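Long-range contacts in transcriptional anti-antiactivator ExsC (PDB 3KXY), which interacts with the antiactivator ExsD and inhibits it, leading to ExsA-mediated transcription of the type III secretion system: residues 53-58 with 96-101; 29-34 with 41-46; 5-10 with 104-109. The protein carries 2 engineered substitutions. All coordinates share one frame; numbering follows the deposited sequence.

Contact 1 of 3, residues 53-58 with 96-101; sequences LLEADV and QLYAQI
L54 and A99 form a hydrogen-bonded pair between two neighbouring antiparallel strands in the central sheet of this CesT-family secretion-chaperone fold. A99 N reaches L54 O at 3.1 Å, and L97 N reaches A56 O at 3.0 Å; the return bonds from L54 N and A56 N are weak, because their N-H groups point well off the acceptors. The sheet face bearing L54, A56, L97 and A99 is the close-packed one. There L54 CB and A99 CB stand 4.3 Å apart, V58 CG2 lies across L97 CG at 4.0 Å, and helix 108-128 closes over the layer through T114, L118 and W125. The face carrying L53, E55, D57, Q96, Y98 and Q100 is more polar. It receives the second subunit, whose H80 meets the Y98 ring, and D57 and Q100 keep some exposure to solvent. The first torsion of E55 (chi1 -66°) brings its CG to the edge of that ring, in plane and 3.8 Å from Y98 CE1; the extended remainder leads the carboxylate away from the ring. The Q96 amide bridges two neighbours on this face. Its carbonyl accepts the Y98 hydroxyl on a lone pair, while Q96 NE2 gives a hydrogen bond of 3.2 Å to D57 OD1 on the syn side, the donor tilted 30° from the carboxylate plane although amide and carboxylate are nearly parallel.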
# COMPACT_ATOMS: atom_id res chain seq x y z
N LEU J 53 -4.73 -6.25 -6.93
CA LEU J 53 -3.82 -6.40 -5.80
C LEU J 53 -2.89 -7.59 -6.01
O LEU J 53 -3.27 -8.57 -6.65
CB LEU J 53 -4.59 -6.56 -4.49
CG LEU J 53 -5.62 -5.48 -4.14
CD1 LEU J 53 -6.23 -5.76 -2.78
CD2 LEU J 53 -4.99 -4.10 -4.18
N LEU J 54 -1.68 -7.50 -5.47
CA LEU J 54 -0.71 -8.57 -5.59
C LEU J 54 -0.06 -8.86 -4.24
O LEU J 54 0.74 -8.07 -3.74
CB LEU J 54 0.37 -8.20 -6.61
CG LEU J 54 -0.09 -7.76 -8.00
CD1 LEU J 54 1.10 -7.36 -8.86
CD2 LEU J 54 -0.89 -8.84 -8.69
N GLU J 55 -0.41 -10.00 -3.65
CA GLU J 55 0.19 -10.43 -2.39
C GLU J 55 1.36 -11.37 -2.66
O GLU J 55 1.32 -12.18 -3.58
CB GLU J 55 -0.84 -11.11 -1.50
CG GLU J 55 -1.96 -10.20 -1.02
CD GLU J 55 -2.94 -10.91 -0.10
OE1 GLU J 55 -2.78 -12.13 0.11
OE2 GLU J 55 -3.87 -10.24 0.40
N ALA J 56 2.40 -11.26 -1.84
CA ALA J 56 3.59 -12.09 -2.00
C ALA J 56 4.11 -12.57 -0.65
O ALA J 56 4.47 -11.76 0.20
CB ALA J 56 4.67 -11.35 -2.76
N ASP J 57 4.15 -13.88 -0.46
CA ASP J 57 4.70 -14.46 0.76
C ASP J 57 6.22 -14.38 0.76
O ASP J 57 6.88 -14.89 -0.15
CB ASP J 57 4.25 -15.92 0.92
CG ASP J 57 2.75 -16.04 1.15
OD1 ASP J 57 2.06 -15.00 1.21
OD2 ASP J 57 2.27 -17.19 1.27
N VAL J 58 6.78 -13.73 1.77
CA VAL J 58 8.22 -13.54 1.87
C VAL J 58 8.88 -14.59 2.76
O VAL J 58 9.55 -15.49 2.27
CB VAL J 58 8.56 -12.13 2.39
CG1 VAL J 58 10.07 -11.94 2.47
CG2 VAL J 58 7.93 -11.07 1.50
N GLN J 96 4.43 -10.46 4.15
CA GLN J 96 3.97 -10.25 2.78
C GLN J 96 4.29 -8.87 2.22
O GLN J 96 4.21 -7.86 2.93
CB GLN J 96 2.47 -10.50 2.68
CG GLN J 96 2.05 -11.92 3.05
CD GLN J 96 0.54 -12.07 3.12
OE1 GLN J 96 -0.19 -11.09 3.24
NE2 GLN J 96 0.07 -13.31 3.04
N LEU J 97 4.66 -8.82 0.95
CA LEU J 97 4.80 -7.57 0.23
C LEU J 97 3.56 -7.34 -0.62
O LEU J 97 3.02 -8.28 -1.20
CB LEU J 97 6.04 -7.58 -0.67
CG LEU J 97 7.40 -7.39 0.01
CD1 LEU J 97 8.53 -7.52 -1.00
CD2 LEU J 97 7.45 -6.04 0.70
N TYR J 98 3.10 -6.10 -0.69
CA TYR J 98 1.90 -5.78 -1.46
C TYR J 98 2.19 -4.79 -2.58
O TYR J 98 2.89 -3.80 -2.39
CB TYR J 98 0.79 -5.25 -0.55
CG TYR J 98 0.53 -6.11 0.66
CD1 TYR J 98 0.01 -7.39 0.53
CD2 TYR J 98 0.80 -5.64 1.94
CE1 TYR J 98 -0.23 -8.18 1.64
CE2 TYR J 98 0.56 -6.42 3.05
CZ TYR J 98 0.04 -7.69 2.90
OH TYR J 98 -0.19 -8.47 4.01
N ALA J 99 1.64 -5.08 -3.76
CA ALA J 99 1.75 -4.18 -4.90
C ALA J 99 0.38 -4.09 -5.57
O ALA J 99 -0.37 -5.06 -5.60
CB ALA J 99 2.78 -4.70 -5.88
N GLN J 100 0.06 -2.91 -6.10
CA GLN J 100 -1.23 -2.71 -6.74
C GLN J 100 -1.09 -2.09 -8.13
O GLN J 100 -0.12 -1.40 -8.42
CB GLN J 100 -2.15 -1.86 -5.86
CG GLN J 100 -1.64 -0.45 -5.61
CD GLN J 100 -2.58 0.35 -4.73
OE1 GLN J 100 -3.44 -0.21 -4.05
NE2 GLN J 100 -2.41 1.67 -4.73
N ILE J 101 -2.07 -2.37 -8.98
CA ILE J 101 -2.10 -1.82 -10.33
C ILE J 101 -3.47 -1.23 -10.63
O ILE J 101 -4.48 -1.94 -10.61
CB ILE J 101 -1.79 -2.91 -11.38
CG1 ILE J 101 -0.48 -3.62 -11.05
CG2 ILE J 101 -1.75 -2.30 -12.77
CD1 ILE J 101 -0.14 -4.74 -12.00

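Contact 2 of 3, residues 29-34 with 41-46; sequences GMASLL and VTLLLL
M30 and L44 lie side by side on one face of a beta hairpin, pointing the same way from a non-hydrogen-bonded antiparallel pair. This hairpin, strands 30-35 and 39-46, forms one end of the sheet within the chain. The methionine runs out from beside its backbone N and bends at chi3 (61°), which folds its terminal methyl back over the leucine: M30 CE is 3.4 Å from L44 CD2. The same methyl passes obliquely over the next residue on this face, 3.8 Å from T42 CG2. In S32 and T42, again a non-hydrogen-bonded pair, S32 OG and T42 OG1 are hydrogen-bonded at 2.9 Å, both oxygens lying anti to their carbonyl carbons. On the reverse face A31 CB meets L43 CD1 at 4.2 Å. In this layer L43 packs on L11 of helix 3-18, V41 on L115 and L119 of helix 108-128, and L33 on L20. Backbone bonds tie the pairs together, L33 N to V41 O at 2.7 Å and A31 N to L43 O at 3.2 Å. Beyond strand 30-35 the sheet does not stop, since S32 and L34 pair antiparallel with a strand of another protein. At the opposite end of the pairing G29, with its positive phi of 75°, leads into the strand, and its carbonyl takes an almost straight bond from L45 N to G29 O of 3.0 Å.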
# COMPACT_ATOMS: atom_id res chain seq x y z
N GLY J 29 -12.79 -13.46 -7.20
CA GLY J 29 -11.84 -12.72 -8.01
C GLY J 29 -10.41 -12.90 -7.54
O GLY J 29 -9.66 -11.92 -7.43
N MET J 30 -10.03 -14.14 -7.25
CA MET J 30 -8.69 -14.43 -6.76
C MET J 30 -8.02 -15.53 -7.56
O MET J 30 -8.68 -16.39 -8.15
CB MET J 30 -8.75 -14.82 -5.27
CG MET J 30 -9.32 -13.74 -4.37
SD MET J 30 -9.45 -14.27 -2.64
CE MET J 30 -7.73 -14.60 -2.25
N ALA J 31 -6.69 -15.51 -7.58
CA ALA J 31 -5.90 -16.53 -8.26
C ALA J 31 -4.50 -16.56 -7.65
O ALA J 31 -3.87 -15.52 -7.49
CB ALA J 31 -5.83 -16.25 -9.75
N SER J 32 -4.02 -17.76 -7.33
CA SER J 32 -2.72 -17.89 -6.68
C SER J 32 -1.72 -18.69 -7.50
O SER J 32 -2.09 -19.59 -8.25
CB SER J 32 -2.87 -18.51 -5.29
OG SER J 32 -3.61 -17.66 -4.43
N LEU J 33 -0.44 -18.34 -7.36
CA LEU J 33 0.64 -19.01 -8.06
C LEU J 33 1.76 -19.37 -7.09
O LEU J 33 1.82 -18.83 -5.98
CB LEU J 33 1.18 -18.11 -9.17
CG LEU J 33 0.19 -17.67 -10.25
CD1 LEU J 33 0.74 -16.50 -11.05
CD2 LEU J 33 -0.15 -18.84 -11.17
N LEU J 34 2.64 -20.26 -7.51
CA LEU J 34 3.77 -20.66 -6.67
C LEU J 34 5.07 -20.69 -7.48
O LEU J 34 5.23 -21.52 -8.38
CB LEU J 34 3.51 -22.02 -6.03
CG LEU J 34 4.60 -22.52 -5.08
CD1 LEU J 34 4.88 -21.49 -4.00
CD2 LEU J 34 4.20 -23.86 -4.46
N VAL J 41 2.32 -16.27 -4.63
CA VAL J 41 1.75 -14.98 -5.01
C VAL J 41 0.25 -15.12 -5.26
O VAL J 41 -0.19 -16.06 -5.92
CB VAL J 41 2.44 -14.40 -6.26
CG1 VAL J 41 1.74 -13.13 -6.72
CG2 VAL J 41 3.91 -14.14 -5.97
N THR J 42 -0.53 -14.18 -4.73
CA THR J 42 -1.98 -14.21 -4.89
C THR J 42 -2.49 -12.95 -5.57
O THR J 42 -2.10 -11.84 -5.21
CB THR J 42 -2.70 -14.41 -3.54
OG1 THR J 42 -2.25 -15.63 -2.93
CG2 THR J 42 -4.20 -14.48 -3.74
N LEU J 43 -3.37 -13.12 -6.56
CA LEU J 43 -3.95 -12.00 -7.28
C LEU J 43 -5.34 -11.68 -6.73
O LEU J 43 -6.16 -12.58 -6.53
CB LEU J 43 -4.05 -12.32 -8.77
CG LEU J 43 -2.83 -12.98 -9.43
CD1 LEU J 43 -3.11 -13.27 -10.90
CD2 LEU J 43 -1.59 -12.11 -9.29
N LEU J 44 -5.60 -10.40 -6.49
CA LEU J 44 -6.86 -9.96 -5.92
C LEU J 44 -7.47 -8.83 -6.74
O LEU J 44 -6.95 -7.72 -6.76
CB LEU J 44 -6.66 -9.49 -4.48
CG LEU J 44 -6.23 -10.55 -3.47
CD1 LEU J 44 -5.41 -9.93 -2.35
CD2 LEU J 44 -7.44 -11.27 -2.92
N LEU J 45 -8.58 -9.12 -7.42
CA LEU J 45 -9.26 -8.09 -8.20
C LEU J 45 -10.34 -7.39 -7.38
O LEU J 45 -11.29 -8.02 -6.91
CB LEU J 45 -9.88 -8.69 -9.46
CG LEU J 45 -10.72 -7.72 -10.30
CD1 LEU J 45 -9.87 -6.54 -10.76
CD2 LEU J 45 -11.36 -8.42 -11.48
N LEU J 46 -10.18 -6.08 -7.20
CA LEU J 46 -11.17 -5.28 -6.51
C LEU J 46 -11.99 -4.49 -7.53
O LEU J 46 -11.63 -3.37 -7.89
CB LEU J 46 -10.50 -4.32 -5.53
CG LEU J 46 -9.57 -4.96 -4.49
CD1 LEU J 46 -9.07 -3.91 -3.51
CD2 LEU J 46 -10.28 -6.08 -3.75

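Contact 3 of 3, residues 5-10 with 104-109; sequences SKVNRL and AQLTLE
The carbonyl oxygen of L106 is the polar atom at which the two segments meet: K6 NZ approaches L106 O at 3.5 Å, a long and weak hydrogen bond. The lysine, itself exposed, leaves helix 3-18 with CG beside its own carbonyl carbon (chi1 -156°), bends at chi2 and then runs fully extended, so that the ammonium reaches the L106 carbonyl. The apolar part is made chiefly by L106, V7 and L10. L106, in the loop between strand 94-102 and helix 108-128, points toward helix 3-18, and its two methyls have different partners. L106 CD2 meets V7 CG2 at 3.6 Å, the two side chains crossing at about a right angle, whereas L106 CD1 faces L10 CD1 at 3.8 Å.

L10, one helical turn after V7, is directed at the loop. With CG trans to its backbone N (chi1 -176°), the side chain extends until L10 CD1 rests against the peptide link between T107 and L108, 3.4 Å from T107 C. Its other methyl is more distant, L10 CD2 standing 4.4 Å from L108 CD1. L108 also leans on E13, F14 and R17 further along helix 3-18, so the first turn of helix 108-128 packs on helix 3-18. T107 itself is the N-cap of helix 108-128: its CB is directed away from helix 3-18, and its hydroxyl OG1 binds the backbone N of C110. The junction between the two helices of this chaperone fold therefore rests chiefly on V7, L10, L106 and L108 making van der Waals contact, while the one polar link across the segments, long and weak, probably adds little.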
# COMPACT_ATOMS: atom_id res chain seq x y z
N SER J 5 -13.72 -9.85 -16.84
CA SER J 5 -13.38 -10.52 -18.09
C SER J 5 -12.19 -9.84 -18.78
O SER J 5 -11.43 -10.49 -19.51
CB SER J 5 -14.59 -10.56 -19.03
OG SER J 5 -15.12 -9.27 -19.23
N LYS J 6 -12.04 -8.54 -18.55
CA LYS J 6 -10.92 -7.80 -19.11
C LYS J 6 -9.62 -8.31 -18.51
O LYS J 6 -8.61 -8.44 -19.20
CB LYS J 6 -11.09 -6.30 -18.84
CG LYS J 6 -10.36 -5.38 -19.81
CD LYS J 6 -8.85 -5.41 -19.59
CE LYS J 6 -8.13 -4.50 -20.58
NZ LYS J 6 -6.66 -4.53 -20.40
N VAL J 7 -9.65 -8.60 -17.21
CA VAL J 7 -8.47 -9.13 -16.52
C VAL J 7 -8.26 -10.61 -16.84
O VAL J 7 -7.13 -11.06 -17.01
CB VAL J 7 -8.58 -8.94 -14.99
CG1 VAL J 7 -7.39 -9.57 -14.29
CG2 VAL J 7 -8.66 -7.46 -14.65
N ASN J 8 -9.35 -11.36 -16.92
CA ASN J 8 -9.29 -12.76 -17.31
C ASN J 8 -8.64 -12.91 -18.68
O ASN J 8 -7.99 -13.92 -18.96
CB ASN J 8 -10.68 -13.39 -17.32
CG ASN J 8 -11.19 -13.70 -15.93
OD1 ASN J 8 -10.40 -13.94 -15.01
ND2 ASN J 8 -12.50 -13.72 -15.76
N ARG J 9 -8.82 -11.91 -19.53
CA ARG J 9 -8.22 -11.89 -20.86
C ARG J 9 -6.72 -11.71 -20.75
O ARG J 9 -5.95 -12.30 -21.51
CB ARG J 9 -8.83 -10.76 -21.69
CG ARG J 9 -8.41 -10.75 -23.15
CD ARG J 9 -8.71 -12.09 -23.81
NE ARG J 9 -8.76 -11.98 -25.27
CZ ARG J 9 -7.68 -11.86 -26.05
NH1 ARG J 9 -6.47 -11.80 -25.51
NH2 ARG J 9 -7.82 -11.78 -27.36
N LEU J 10 -6.30 -10.90 -19.79
CA LEU J 10 -4.89 -10.62 -19.56
C LEU J 10 -4.20 -11.83 -18.94
O LEU J 10 -3.05 -12.14 -19.27
CB LEU J 10 -4.73 -9.39 -18.67
CG LEU J 10 -3.31 -8.88 -18.38
CD1 LEU J 10 -3.35 -7.41 -18.00
CD2 LEU J 10 -2.64 -9.70 -17.29
N ALA J 104 -6.42 1.59 -14.88
CA ALA J 104 -6.10 2.52 -15.96
C ALA J 104 -4.76 2.19 -16.62
O ALA J 104 -4.57 2.47 -17.80
CB ALA J 104 -6.09 3.96 -15.44
N GLN J 105 -3.86 1.59 -15.86
CA GLN J 105 -2.54 1.23 -16.38
C GLN J 105 -2.36 -0.28 -16.45
O GLN J 105 -1.26 -0.77 -16.73
CB GLN J 105 -1.43 1.84 -15.52
CG GLN J 105 -1.36 3.36 -15.57
CD GLN J 105 -2.43 4.03 -14.73
OE1 GLN J 105 -2.96 3.43 -13.79
NE2 GLN J 105 -2.75 5.28 -15.06
N LEU J 106 -3.44 -1.02 -16.21
CA LEU J 106 -3.39 -2.48 -16.22
C LEU J 106 -3.24 -3.04 -17.63
O LEU J 106 -4.22 -3.17 -18.37
CB LEU J 106 -4.63 -3.07 -15.55
CG LEU J 106 -4.71 -4.60 -15.55
CD1 LEU J 106 -3.50 -5.20 -14.86
CD2 LEU J 106 -6.00 -5.07 -14.89
N THR J 107 -2.01 -3.36 -18.01
CA THR J 107 -1.73 -4.01 -19.28
C THR J 107 -0.91 -5.26 -19.03
O THR J 107 -0.47 -5.50 -17.90
CB THR J 107 -0.96 -3.08 -20.24
OG1 THR J 107 0.33 -2.79 -19.69
CG2 THR J 107 -1.72 -1.78 -20.45
N LEU J 108 -0.71 -6.07 -20.06
CA LEU J 108 0.11 -7.26 -19.93
C LEU J 108 1.54 -6.89 -19.54
O LEU J 108 2.09 -7.42 -18.58
CB LEU J 108 0.12 -8.07 -21.23
CG LEU J 108 1.04 -9.29 -21.26
CD1 LEU J 108 0.70 -10.26 -20.13
CD2 LEU J 108 0.97 -9.98 -22.61
N GLU J 109 2.12 -5.95 -20.29
CA GLU J 109 3.48 -5.50 -20.04
C GLU J 109 3.66 -5.01 -18.61
O GLU J 109 4.65 -5.33 -17.95
CB GLU J 109 3.86 -4.39 -21.03
CG GLU J 109 5.24 -3.79 -20.79
CD GLU J 109 5.57 -2.70 -21.79
OE1 GLU J 109 4.75 -2.47 -22.71
OE2 GLU J 109 6.64 -2.08 -21.66

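From the N terminus the chain runs through helix 3-18, whose residues 5-10 meet 104-109, so contact 3 closes the longest loop, 93 residues, and encloses both others. Contact 2 closes first, across a tight hairpin of six intervening residues; contact 1 opens after it and closes 37 residues later, around helix 68-76 and strand 85-89. Contacts 1 and 2 are thus in series, and none cross. They share one sheet, strands 39-46 and 51-60 being neighbours joined by the probable hydrogen bonds L53 N to L44 O and E55 N to T42 O. Contact 3 joins helix 3-18 to the loop entering helix 108-128 and touches the sheet residues I101 (by L106) and L45 (by V7).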